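Local coordinates for arginyl-trna synthetase (Thermus thermophilus, PDB 1IQ0), which probably attaches L-arginine to tRNA(Arg) in an ATP-dependent reaction that releases AMP and diphosphate, at residues Asp354-His359 with Ala384-Leu389; Glu108-Asn113 with Arg124-Gly129; Glu348-Val353 with Lys379-Ala384. All coordinates share one frame; numbering follows the deposited sequence.

How the contacts relate
Contact 2 comes first along the chain: it closes the short loop that leaves strand 104-108 and enters helix 120-138, folding the helix back on the end of its own strand. More than 200 residues later, strand 348-354 joins the same sheet beside strand 104-108, with Glu108 bonded through its backbone to Ile350 and Val352. Contacts 3 and 1 then cross, because 348-353 and 354-359 follow one another and pair in the same order with 379-384 and 384-389, Ala384 being shared. Both span the connection through helix 361-370. Helix 120-138 ties the three together: Leu128 packs on Leu383, and Arg124 makes a weak hydrogen bond to the backbone oxygen of Glu386.

Contact 1: residues Asp354-His359 with Ala384-Leu389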
ATOM      1  N   ASP A 354       5.338   8.528  -8.021  1.00 37.73           N
ATOM      2  CA  ASP A 354       4.465   9.354  -8.840  1.00 41.50           C
ATOM      3  C   ASP A 354       4.701   8.892 -10.277  1.00 43.99           C
ATOM      4  O   ASP A 354       5.845   8.687 -10.679  1.00 47.58           O
ATOM      5  CB  ASP A 354       4.877  10.824  -8.665  1.00 50.94           C
ATOM      6  CG  ASP A 354       4.222  11.751  -9.669  1.00 57.19           C
ATOM      7  OD1 ASP A 354       4.502  12.968  -9.607  1.00 59.63           O
ATOM      8  OD2 ASP A 354       3.437  11.279 -10.516  1.00 60.98           O
ATOM      9  N   VAL A 355       3.630   8.710 -11.044  1.00 41.12           N
ATOM     10  CA  VAL A 355       3.765   8.265 -12.431  1.00 44.84           C
ATOM     11  C   VAL A 355       4.657   9.177 -13.276  1.00 49.72           C
ATOM     12  O   VAL A 355       5.381   8.704 -14.156  1.00 50.72           O
ATOM     13  CB  VAL A 355       2.391   8.148 -13.129  1.00 52.53           C
ATOM     14  CG1 VAL A 355       1.716   6.852 -12.740  1.00 53.08           C
ATOM     15  CG2 VAL A 355       1.521   9.327 -12.751  1.00 48.42           C
ATOM     16  N   ARG A 356       4.601  10.481 -13.019  1.00 67.28           N
ATOM     17  CA  ARG A 356       5.416  11.437 -13.763  1.00 72.31           C
ATOM     18  C   ARG A 356       6.883  11.353 -13.355  1.00 74.76           C
ATOM     19  O   ARG A 356       7.722  10.883 -14.124  1.00 76.17           O
ATOM     20  CB  ARG A 356       4.900  12.864 -13.550  1.00 92.39           C
ATOM     21  CG  ARG A 356       3.841  13.300 -14.555  1.00 95.19           C
ATOM     22  CD  ARG A 356       2.562  12.492 -14.423  1.00 97.60           C
ATOM     23  NE  ARG A 356       1.687  12.674 -15.579  1.00 96.68           N
ATOM     24  CZ  ARG A 356       0.471  12.148 -15.688  1.00 92.18           C
ATOM     25  NH1 ARG A 356      -0.023  11.407 -14.708  1.00 88.16           N
ATOM     26  NH2 ARG A 356      -0.246  12.356 -16.783  1.00 89.55           N
ATOM     27  N   GLN A 357       7.187  11.816 -12.146  1.00 91.93           N
ATOM     28  CA  GLN A 357       8.551  11.789 -11.628  1.00 95.13           C
ATOM     29  C   GLN A 357       8.981  10.349 -11.360  1.00 94.33           C
ATOM     30  O   GLN A 357       9.195   9.963 -10.211  1.00 94.07           O
ATOM     31  CB  GLN A 357       8.639  12.599 -10.329  1.00132.07           C
ATOM     32  CG  GLN A 357       8.339  14.083 -10.484  1.00139.14           C
ATOM     33  CD  GLN A 357       9.411  14.821 -11.266  1.00143.64           C
ATOM     34  OE1 GLN A 357       9.667  14.520 -12.432  1.00146.03           O
ATOM     35  NE2 GLN A 357      10.045  15.794 -10.622  1.00146.37           N
ATOM     36  N   SER A 358       9.110   9.562 -12.423  1.00 79.19           N
ATOM     37  CA  SER A 358       9.501   8.162 -12.292  1.00 79.39           C
ATOM     38  C   SER A 358      10.517   7.729 -13.344  1.00 78.84           C
ATOM     39  O   SER A 358      10.579   8.294 -14.436  1.00 78.07           O
ATOM     40  CB  SER A 358       8.263   7.267 -12.387  1.00102.09           C
ATOM     41  OG  SER A 358       8.614   5.895 -12.322  1.00104.07           O
ATOM     42  N   HIS A 359      11.312   6.719 -12.998  1.00 73.36           N
ATOM     43  CA  HIS A 359      12.324   6.179 -13.899  1.00 73.79           C
ATOM     44  C   HIS A 359      11.853   4.808 -14.381  1.00 72.18           C
ATOM     45  O   HIS A 359      11.181   4.080 -13.648  1.00 72.48           O
ATOM     46  CB  HIS A 359      13.666   6.038 -13.174  1.00 96.20           C
ATOM     47  CG  HIS A 359      14.155   7.306 -12.544  1.00100.17           C
ATOM     48  ND1 HIS A 359      13.486   7.931 -11.515  1.00102.14           N
ATOM     49  CD2 HIS A 359      15.255   8.057 -12.788  1.00101.89           C
ATOM     50  CE1 HIS A 359      14.153   9.013 -11.152  1.00101.82           C
ATOM     51  NE2 HIS A 359      15.230   9.111 -11.908  1.00100.84           N
ATOM     52  N   ALA A 384       3.268   2.770  -9.233  1.00 22.14           N
ATOM     53  CA  ALA A 384       3.067   4.127  -9.727  1.00 23.34           C
ATOM     54  C   ALA A 384       1.629   4.577  -9.507  1.00 23.64           C
ATOM     55  O   ALA A 384       0.692   3.803  -9.686  1.00 25.92           O
ATOM     56  CB  ALA A 384       3.420   4.198 -11.212  1.00 29.43           C
ATOM     57  N   TYR A 385       1.459   5.837  -9.126  1.00 38.60           N
ATOM     58  CA  TYR A 385       0.124   6.356  -8.872  1.00 37.76           C
ATOM     59  C   TYR A 385      -0.145   7.672  -9.589  1.00 37.46           C
ATOM     60  O   TYR A 385       0.775   8.434  -9.883  1.00 39.45           O
ATOM     61  CB  TYR A 385      -0.066   6.537  -7.368  1.00 25.06           C
ATOM     62  CG  TYR A 385       0.956   7.458  -6.757  1.00 21.00           C
ATOM     63  CD1 TYR A 385       0.763   8.841  -6.751  1.00 23.85           C
ATOM     64  CD2 TYR A 385       2.135   6.949  -6.196  1.00 24.45           C
ATOM     65  CE1 TYR A 385       1.718   9.693  -6.198  1.00 27.38           C
ATOM     66  CE2 TYR A 385       3.092   7.793  -5.643  1.00 23.20           C
ATOM     67  CZ  TYR A 385       2.876   9.160  -5.645  1.00 27.54           C
ATOM     68  OH  TYR A 385       3.805   9.994  -5.068  1.00 31.52           O
ATOM     69  N   GLU A 386      -1.419   7.924  -9.870  1.00 26.36           N
ATOM     70  CA  GLU A 386      -1.833   9.148 -10.540  1.00 27.33           C
ATOM     71  C   GLU A 386      -1.985  10.320  -9.576  1.00 28.04           C
ATOM     72  O   GLU A 386      -1.892  10.169  -8.356  1.00 28.36           O
ATOM     73  CB  GLU A 386      -3.154   8.932 -11.278  1.00 31.90           C
ATOM     74  CG  GLU A 386      -3.008   8.630 -12.756  1.00 38.58           C
ATOM     75  CD  GLU A 386      -2.206   9.693 -13.495  1.00 43.13           C
ATOM     76  OE1 GLU A 386      -2.105  10.836 -12.996  1.00 42.29           O
ATOM     77  OE2 GLU A 386      -1.686   9.382 -14.588  1.00 46.95           O
ATOM     78  N   THR A 387      -2.240  11.487 -10.154  1.00 26.97           N
ATOM     79  CA  THR A 387      -2.401  12.738  -9.423  1.00 30.96           C
ATOM     80  C   THR A 387      -3.635  12.750  -8.526  1.00 32.56           C
ATOM     81  O   THR A 387      -4.608  12.037  -8.771  1.00 32.76           O
ATOM     82  CB  THR A 387      -2.538  13.922 -10.406  1.00 63.29           C
ATOM     83  OG1 THR A 387      -1.515  13.836 -11.403  1.00 69.05           O
ATOM     84  CG2 THR A 387      -2.411  15.248  -9.675  1.00 68.76           C
ATOM     85  N   VAL A 388      -3.576  13.582  -7.492  1.00 34.76           N
ATOM     86  CA  VAL A 388      -4.675  13.747  -6.563  1.00 30.09           C
ATOM     87  C   VAL A 388      -5.094  15.213  -6.580  1.00 29.65           C
ATOM     88  O   VAL A 388      -4.274  16.105  -6.351  1.00 27.99           O
ATOM     89  CB  VAL A 388      -4.278  13.376  -5.118  1.00 21.25           C
ATOM     90  CG1 VAL A 388      -5.429  13.714  -4.168  1.00 21.65           C
ATOM     91  CG2 VAL A 388      -3.950  11.897  -5.032  1.00 17.70           C
ATOM     92  N   LEU A 389      -6.369  15.453  -6.866  1.00 33.16           N
ATOM     93  CA  LEU A 389      -6.907  16.808  -6.898  1.00 32.10           C
ATOM     94  C   LEU A 389      -7.586  17.095  -5.563  1.00 31.81           C
ATOM     95  O   LEU A 389      -8.024  16.172  -4.871  1.00 29.59           O
ATOM     96  CB  LEU A 389      -7.937  16.947  -8.027  1.00 33.28           C
ATOM     97  CG  LEU A 389      -7.493  16.579  -9.443  1.00 33.86           C
ATOM     98  CD1 LEU A 389      -8.667  16.689 -10.405  1.00 32.29           C
ATOM     99  CD2 LEU A 389      -6.369  17.501  -9.871  1.00 34.45           C
TER
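Asp354 and Tyr385 form the last parallel bridge between strands 348-354 and 380-390, and the backbone bond that follows it runs from Val355 N to Tyr385 O (3.1 Å). Beside it the aromatic ring makes a CH-pi contact: Tyr385 CG, between its backbone N and carbonyl carbon (chi1 58°), lays the ring face against Asp354 CA, 3.8 Å from the ring centroid. Tyrosine suits a place that needs a flat face for the neighbouring strand and a polar end for helix 120-138, where its hydroxyl meets the Asn125 side chain. Apolar packing is small: Val355 CG1 rests 3.5 Å from Ala384 CB.

The charged contact lies farther out. Arg356 NH1 meets the syn side of Glu386 OE2 at 2.6 Å, while its bond to OE1 is weak. With the guanidinium and carboxylate planes 69° apart, one nitrogen does the gripping. Asp354 OD2 accepts from Arg356 N in an Asx turn, setting the backbone from which the arginine springs, while Thr387 N holds the carboxylate directly from the anti side of Glu386 OE1 (2.9 Å). An NH1 salt bridge and a backbone donor on one carboxylate would probably stabilise its ionised form at the surface.

Contact 2: residues Glu108-Asn113 with Arg124-Gly129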
ATOM      1  N   GLU A 108       9.715   1.089  -0.240  1.00 20.41           N
ATOM      2  CA  GLU A 108      10.143   2.476  -0.105  1.00 20.72           C
ATOM      3  C   GLU A 108       8.994   3.390  -0.502  1.00 20.96           C
ATOM      4  O   GLU A 108       8.423   3.257  -1.583  1.00 18.47           O
ATOM      5  CB  GLU A 108      11.351   2.805  -0.996  1.00 17.86           C
ATOM      6  CG  GLU A 108      11.689   4.312  -0.938  1.00 18.41           C
ATOM      7  CD  GLU A 108      12.773   4.746  -1.921  1.00 23.75           C
ATOM      8  OE1 GLU A 108      12.624   5.833  -2.511  1.00 28.13           O
ATOM      9  OE2 GLU A 108      13.773   4.020  -2.098  1.00 23.50           O
ATOM     10  N   HIS A 109       8.647   4.308   0.383  1.00 19.98           N
ATOM     11  CA  HIS A 109       7.585   5.254   0.090  1.00 20.73           C
ATOM     12  C   HIS A 109       7.830   6.551   0.847  1.00 21.48           C
ATOM     13  O   HIS A 109       8.730   6.612   1.692  1.00 20.87           O
ATOM     14  CB  HIS A 109       6.207   4.642   0.395  1.00 16.39           C
ATOM     15  CG  HIS A 109       5.938   4.384   1.845  1.00 18.96           C
ATOM     16  ND1 HIS A 109       5.789   5.399   2.765  1.00 21.83           N
ATOM     17  CD2 HIS A 109       5.669   3.232   2.509  1.00 13.37           C
ATOM     18  CE1 HIS A 109       5.433   4.886   3.930  1.00 16.36           C
ATOM     19  NE2 HIS A 109       5.352   3.574   3.802  1.00 19.57           N
ATOM     20  N   THR A 110       7.042   7.575   0.523  1.00 18.83           N
ATOM     21  CA  THR A 110       7.161   8.911   1.103  1.00 18.70           C
ATOM     22  C   THR A 110       8.386   9.518   0.409  1.00 19.00           C
ATOM     23  O   THR A 110       8.276   9.995  -0.720  1.00 16.66           O
ATOM     24  CB  THR A 110       7.345   8.864   2.640  1.00 19.50           C
ATOM     25  OG1 THR A 110       6.298   8.075   3.220  1.00 20.23           O
ATOM     26  CG2 THR A 110       7.262  10.282   3.234  1.00 17.27           C
ATOM     27  N   SER A 111       9.550   9.482   1.054  1.00 16.18           N
ATOM     28  CA  SER A 111      10.775   9.994   0.436  1.00 13.05           C
ATOM     29  C   SER A 111      10.607  11.328  -0.275  1.00 14.27           C
ATOM     30  O   SER A 111      10.908  11.439  -1.458  1.00 14.54           O
ATOM     31  CB  SER A 111      11.302   8.980  -0.585  1.00 16.44           C
ATOM     32  OG  SER A 111      11.557   7.729   0.018  1.00 17.52           O
ATOM     33  N   VAL A 112      10.142  12.343   0.434  1.00 20.12           N
ATOM     34  CA  VAL A 112       9.946  13.645  -0.191  1.00 21.75           C
ATOM     35  C   VAL A 112      11.138  14.546   0.081  1.00 21.56           C
ATOM     36  O   VAL A 112      11.889  14.319   1.033  1.00 20.87           O
ATOM     37  CB  VAL A 112       8.680  14.347   0.357  1.00 26.48           C
ATOM     38  CG1 VAL A 112       7.454  13.466   0.125  1.00 29.71           C
ATOM     39  CG2 VAL A 112       8.844  14.629   1.840  1.00 27.52           C
ATOM     40  N   ASN A 113      11.324  15.558  -0.763  1.00 18.90           N
ATOM     41  CA  ASN A 113      12.414  16.489  -0.549  1.00 20.67           C
ATOM     42  C   ASN A 113      12.211  17.091   0.836  1.00 22.45           C
ATOM     43  O   ASN A 113      11.120  17.561   1.164  1.00 23.54           O
ATOM     44  CB  ASN A 113      12.406  17.581  -1.620  1.00 25.29           C
ATOM     45  CG  ASN A 113      12.950  17.088  -2.947  1.00 30.71           C
ATOM     46  OD1 ASN A 113      13.961  16.396  -2.987  1.00 35.44           O
ATOM     47  ND2 ASN A 113      12.287  17.451  -4.036  1.00 27.80           N
ATOM     48  N   ARG A 124      -1.261  10.384  -1.328  1.00 19.51           N
ATOM     49  CA  ARG A 124      -1.483   9.075  -1.916  1.00 20.52           C
ATOM     50  C   ARG A 124      -0.258   8.166  -1.767  1.00 16.48           C
ATOM     51  O   ARG A 124      -0.396   6.975  -1.469  1.00 18.25           O
ATOM     52  CB  ARG A 124      -1.859   9.198  -3.397  1.00 30.32           C
ATOM     53  CG  ARG A 124      -1.838   7.854  -4.101  1.00 33.28           C
ATOM     54  CD  ARG A 124      -3.154   7.449  -4.725  1.00 27.94           C
ATOM     55  NE  ARG A 124      -3.405   8.113  -5.992  1.00 30.48           N
ATOM     56  CZ  ARG A 124      -4.230   7.654  -6.931  1.00 26.88           C
ATOM     57  NH1 ARG A 124      -4.884   6.518  -6.760  1.00 28.76           N
ATOM     58  NH2 ARG A 124      -4.424   8.353  -8.039  1.00 25.65           N
ATOM     59  N   ASN A 125       0.928   8.735  -1.971  1.00 22.32           N
ATOM     60  CA  ASN A 125       2.181   7.989  -1.867  1.00 20.26           C
ATOM     61  C   ASN A 125       2.248   7.301  -0.513  1.00 19.60           C
ATOM     62  O   ASN A 125       2.425   6.090  -0.430  1.00 18.80           O
ATOM     63  CB  ASN A 125       3.376   8.944  -2.025  1.00 20.74           C
ATOM     64  CG  ASN A 125       4.722   8.227  -1.986  1.00 22.02           C
ATOM     65  OD1 ASN A 125       5.547   8.380  -2.895  1.00 27.63           O
ATOM     66  ND2 ASN A 125       4.953   7.446  -0.934  1.00 14.40           N
ATOM     67  N   ILE A 126       2.106   8.093   0.541  1.00 19.38           N
ATOM     68  CA  ILE A 126       2.164   7.594   1.906  1.00 21.14           C
ATOM     69  C   ILE A 126       1.065   6.567   2.193  1.00 22.41           C
ATOM     70  O   ILE A 126       1.338   5.488   2.724  1.00 24.36           O
ATOM     71  CB  ILE A 126       2.048   8.767   2.913  1.00 19.73           C
ATOM     72  CG1 ILE A 126       3.169   9.777   2.647  1.00 18.76           C
ATOM     73  CG2 ILE A 126       2.119   8.245   4.347  1.00 17.75           C
ATOM     74  CD1 ILE A 126       3.208  10.943   3.610  1.00 19.68           C
ATOM     75  N   ALA A 127      -0.170   6.905   1.832  1.00 21.42           N
ATOM     76  CA  ALA A 127      -1.305   6.015   2.065  1.00 21.85           C
ATOM     77  C   ALA A 127      -1.144   4.672   1.357  1.00 20.53           C
ATOM     78  O   ALA A 127      -1.342   3.621   1.964  1.00 21.77           O
ATOM     79  CB  ALA A 127      -2.610   6.694   1.614  1.00 18.28           C
ATOM     80  N   LEU A 128      -0.783   4.717   0.078  1.00 20.01           N
ATOM     81  CA  LEU A 128      -0.595   3.519  -0.739  1.00 19.48           C
ATOM     82  C   LEU A 128       0.562   2.659  -0.231  1.00 20.95           C
ATOM     83  O   LEU A 128       0.440   1.436  -0.111  1.00 21.02           O
ATOM     84  CB  LEU A 128      -0.300   3.914  -2.188  1.00 19.30           C
ATOM     85  CG  LEU A 128      -1.118   3.298  -3.323  1.00 29.40           C
ATOM     86  CD1 LEU A 128      -0.497   3.737  -4.642  1.00 26.65           C
ATOM     87  CD2 LEU A 128      -1.155   1.771  -3.221  1.00 23.09           C
ATOM     88  N   GLY A 129       1.690   3.310   0.048  1.00 25.14           N
ATOM     89  CA  GLY A 129       2.862   2.600   0.522  1.00 22.70           C
ATOM     90  C   GLY A 129       2.675   1.935   1.871  1.00 23.62           C
ATOM     91  O   GLY A 129       3.026   0.765   2.051  1.00 23.81           O
TER
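The imidazole of His109 overlaps Gly129, its CD2 lying 3.3 Å from Gly129 C against the bare backbone of helix 120-138. This is the strand-loop-helix unit of the class I synthetase catalytic domain, in which strand 104-108 leads through a loop into the helix. The predicted 'HIGH' region runs from Val112 in the loop into the first turn of the helix; the touching residues His109 and Thr110 come just before it and rest on the helix beyond its end.

Gly129 suits this place, since a side chain would probably collide with the His109 ring, a CB falling about 2.4 Å from His109 CG. The histidine CG sits between its own backbone N and carbonyl carbon (chi1 67°), which brings the ring over the helix, with Ile126 O facing one side of it. The turn of the ring about CB-CG is held by an in-plane bond at its edge: His109 ND1 and Thr110 OG1 share a hydrogen bond of 2.8 Å, in which either may donate. Thr110 OG1 is also bonded to Tyr234 OH, and the Tyr234 ring meets that of His109, so a hydroxyl and an imidazole are well matched to a polar node inside a buried contact.

Asn125 points at the loop. Its CG is anti to the backbone N (chi1 -178°), and this carries the amide toward the backbone of the loop, with Asn125 CG 3.5 Å from Thr110 N. One turn of helix separates Asn125 from Gly129, whose N bonds to Asn125 O, so both residues face the loop. Ile126 supplies the hydrocarbon side, its branched chain fitting beside the two-faced threonine: CG1 passes 3.6 Å from Thr110 OG1, and CD1 stops 4.1 Å from the Thr110 CG2 methyl.

Contact 3: residues Glu348-Val353 with Lys379-Ala384; sequences ETINVV and KAHHLA
The parallel beta ladder of the catalytic sheet starts where Thr349 N bonds to Lys379 O. Asn351 and Val353 donate in the same way to His381 O and Leu383 O, while Thr349 and Asn351 accept from His381 N and Leu383 N, so alternate residues bond both ways, as in a regular parallel pair. At its entrance Glu348 CG, anti to the carbonyl carbon (chi1 -63°), packs 3.7 Å from Lys379 CD, and the extended chain carries OE1 to the edge of the His381 ring, 3.1 Å from its CE1, the two planes 72° apart. Glutamate suits this spot because its OE2 also salt-bridges Arg141. With an alanine here, Arg141 would probably be left without its mate and the His381 ring freer to turn.

Helix 361-370 lies on the connection, making a beta-alpha-beta unit, and small Ala380 fits against its Val364 and Arg365. On the other face Ile350 CG2 stands 4.3 Å from Leu383 CB, branched hydrocarbon turned to helix 120-138. On the Ala380 face, Asn351 CB touches His382 CD2 at 3.5 Å, and Val353 CG2 lies over that ring. A water bonded to Thr349 OG1 (2.6 Å) donates to His381 O, and Gln309 on helix 301-312 also bonds that hydroxyl.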
ATOM      1  N   GLU A 348      12.800  -8.824  -2.578  1.00 19.96           N
ATOM      2  CA  GLU A 348      11.921  -8.024  -3.425  1.00 20.62           C
ATOM      3  C   GLU A 348      11.889  -6.588  -2.933  1.00 18.55           C
ATOM      4  O   GLU A 348      11.955  -6.336  -1.736  1.00 18.69           O
ATOM      5  CB  GLU A 348      10.478  -8.553  -3.378  1.00 26.66           C
ATOM      6  CG  GLU A 348      10.282  -9.957  -3.905  1.00 31.11           C
ATOM      7  CD  GLU A 348       8.818 -10.378  -3.911  1.00 29.37           C
ATOM      8  OE1 GLU A 348       7.988  -9.664  -4.517  1.00 30.80           O
ATOM      9  OE2 GLU A 348       8.503 -11.428  -3.313  1.00 31.13           O
ATOM     10  N   THR A 349      11.764  -5.648  -3.856  1.00 18.31           N
ATOM     11  CA  THR A 349      11.673  -4.255  -3.476  1.00 19.40           C
ATOM     12  C   THR A 349      10.459  -3.662  -4.146  1.00 17.35           C
ATOM     13  O   THR A 349      10.059  -4.094  -5.234  1.00 16.68           O
ATOM     14  CB  THR A 349      12.907  -3.439  -3.913  1.00 22.07           C
ATOM     15  OG1 THR A 349      13.084  -3.557  -5.326  1.00 22.91           O
ATOM     16  CG2 THR A 349      14.155  -3.931  -3.193  1.00 19.09           C
ATOM     17  N   ILE A 350       9.865  -2.678  -3.484  1.00 13.38           N
ATOM     18  CA  ILE A 350       8.709  -1.995  -4.018  1.00 14.44           C
ATOM     19  C   ILE A 350       8.903  -0.496  -3.826  1.00 14.59           C
ATOM     20  O   ILE A 350       9.041  -0.011  -2.704  1.00 18.51           O
ATOM     21  CB  ILE A 350       7.418  -2.437  -3.305  1.00 22.04           C
ATOM     22  CG1 ILE A 350       7.160  -3.926  -3.571  1.00 24.24           C
ATOM     23  CG2 ILE A 350       6.242  -1.592  -3.792  1.00 22.20           C
ATOM     24  CD1 ILE A 350       6.013  -4.513  -2.744  1.00 22.75           C
ATOM     25  N   ASN A 351       8.936   0.232  -4.933  1.00 19.18           N
ATOM     26  CA  ASN A 351       9.093   1.676  -4.876  1.00 23.69           C
ATOM     27  C   ASN A 351       7.753   2.316  -5.221  1.00 23.54           C
ATOM     28  O   ASN A 351       7.221   2.105  -6.313  1.00 22.63           O
ATOM     29  CB  ASN A 351      10.155   2.147  -5.878  1.00 23.98           C
ATOM     30  CG  ASN A 351      11.576   1.813  -5.441  1.00 21.64           C
ATOM     31  OD1 ASN A 351      12.536   2.061  -6.176  1.00 26.72           O
ATOM     32  ND2 ASN A 351      11.718   1.253  -4.245  1.00 16.23           N
ATOM     33  N   VAL A 352       7.207   3.084  -4.283  1.00 21.33           N
ATOM     34  CA  VAL A 352       5.943   3.767  -4.514  1.00 22.45           C
ATOM     35  C   VAL A 352       6.310   5.106  -5.141  1.00 25.71           C
ATOM     36  O   VAL A 352       6.939   5.949  -4.503  1.00 26.99           O
ATOM     37  CB  VAL A 352       5.174   3.987  -3.194  1.00 18.42           C
ATOM     38  CG1 VAL A 352       3.812   4.633  -3.481  1.00 15.89           C
ATOM     39  CG2 VAL A 352       4.988   2.649  -2.482  1.00 14.55           C
ATOM     40  N   VAL A 353       5.917   5.306  -6.392  1.00 20.47           N
ATOM     41  CA  VAL A 353       6.286   6.537  -7.081  1.00 25.07           C
ATOM     42  C   VAL A 353       5.234   7.206  -7.949  1.00 28.44           C
ATOM     43  O   VAL A 353       4.371   6.553  -8.536  1.00 27.08           O
ATOM     44  CB  VAL A 353       7.514   6.301  -7.982  1.00 31.13           C
ATOM     45  CG1 VAL A 353       8.731   5.964  -7.137  1.00 34.32           C
ATOM     46  CG2 VAL A 353       7.225   5.169  -8.951  1.00 27.13           C
ATOM     47  N   LYS A 379      12.211  -9.018  -9.401  1.00 31.16           N
ATOM     48  CA  LYS A 379      11.659  -8.700  -8.092  1.00 29.07           C
ATOM     49  C   LYS A 379      11.768  -7.237  -7.693  1.00 26.69           C
ATOM     50  O   LYS A 379      11.564  -6.891  -6.531  1.00 28.47           O
ATOM     51  CB  LYS A 379      12.313  -9.587  -7.030  1.00 43.31           C
ATOM     52  CG  LYS A 379      12.051 -11.075  -7.236  1.00 43.94           C
ATOM     53  CD  LYS A 379      10.557 -11.370  -7.265  1.00 50.27           C
ATOM     54  CE  LYS A 379      10.271 -12.850  -7.473  1.00 54.86           C
ATOM     55  NZ  LYS A 379       8.802 -13.119  -7.517  1.00 53.08           N
ATOM     56  N   ALA A 380      12.092  -6.377  -8.653  1.00 24.79           N
ATOM     57  CA  ALA A 380      12.201  -4.950  -8.375  1.00 26.74           C
ATOM     58  C   ALA A 380      10.918  -4.311  -8.891  1.00 28.02           C
ATOM     59  O   ALA A 380      10.805  -3.992 -10.073  1.00 29.37           O
ATOM     60  CB  ALA A 380      13.413  -4.367  -9.087  1.00 13.09           C
ATOM     61  N   HIS A 381       9.949  -4.123  -8.003  1.00 25.77           N
ATOM     62  CA  HIS A 381       8.670  -3.564  -8.416  1.00 23.32           C
ATOM     63  C   HIS A 381       8.483  -2.073  -8.206  1.00 24.42           C
ATOM     64  O   HIS A 381       9.136  -1.443  -7.378  1.00 21.99           O
ATOM     65  CB  HIS A 381       7.529  -4.296  -7.703  1.00 22.75           C
ATOM     66  CG  HIS A 381       7.643  -5.785  -7.759  1.00 21.29           C
ATOM     67  ND1 HIS A 381       7.976  -6.546  -6.660  1.00 24.86           N
ATOM     68  CD2 HIS A 381       7.467  -6.656  -8.783  1.00 19.48           C
ATOM     69  CE1 HIS A 381       7.998  -7.822  -7.003  1.00 22.22           C
ATOM     70  NE2 HIS A 381       7.692  -7.916  -8.285  1.00 23.35           N
ATOM     71  N   HIS A 382       7.554  -1.531  -8.975  1.00 21.61           N
ATOM     72  CA  HIS A 382       7.186  -0.127  -8.915  1.00 27.98           C
ATOM     73  C   HIS A 382       5.676  -0.054  -8.712  1.00 28.32           C
ATOM     74  O   HIS A 382       4.914  -0.818  -9.308  1.00 28.89           O
ATOM     75  CB  HIS A 382       7.539   0.593 -10.224  1.00 53.83           C
ATOM     76  CG  HIS A 382       8.880   1.262 -10.214  1.00 65.68           C
ATOM     77  ND1 HIS A 382       9.314   2.071 -11.243  1.00 69.49           N
ATOM     78  CD2 HIS A 382       9.880   1.250  -9.300  1.00 66.31           C
ATOM     79  CE1 HIS A 382      10.521   2.529 -10.963  1.00 68.78           C
ATOM     80  NE2 HIS A 382      10.888   2.046  -9.790  1.00 66.97           N
ATOM     81  N   LEU A 383       5.249   0.857  -7.856  1.00 25.60           N
ATOM     82  CA  LEU A 383       3.838   1.058  -7.619  1.00 25.21           C
ATOM     83  C   LEU A 383       3.646   2.528  -7.982  1.00 22.60           C
ATOM     84  O   LEU A 383       3.880   3.422  -7.164  1.00 22.64           O
ATOM     85  CB  LEU A 383       3.493   0.788  -6.148  1.00 32.70           C
ATOM     86  CG  LEU A 383       2.007   0.746  -5.768  1.00 34.78           C
ATOM     87  CD1 LEU A 383       1.251  -0.115  -6.766  1.00 42.51           C
ATOM     88  CD2 LEU A 383       1.845   0.198  -4.352  1.00 33.18           C
ATOM     89  N   ALA A 384       3.268   2.770  -9.233  1.00 22.14           N
ATOM     90  CA  ALA A 384       3.067   4.127  -9.727  1.00 23.34           C
ATOM     91  C   ALA A 384       1.629   4.577  -9.507  1.00 23.64           C
ATOM     92  O   ALA A 384       0.692   3.803  -9.686  1.00 25.92           O
ATOM     93  CB  ALA A 384       3.420   4.198 -11.212  1.00 29.43           C
TER
HETATM   94  O   HOH W   1      11.936  -1.675  -6.683  1.00 31.41           O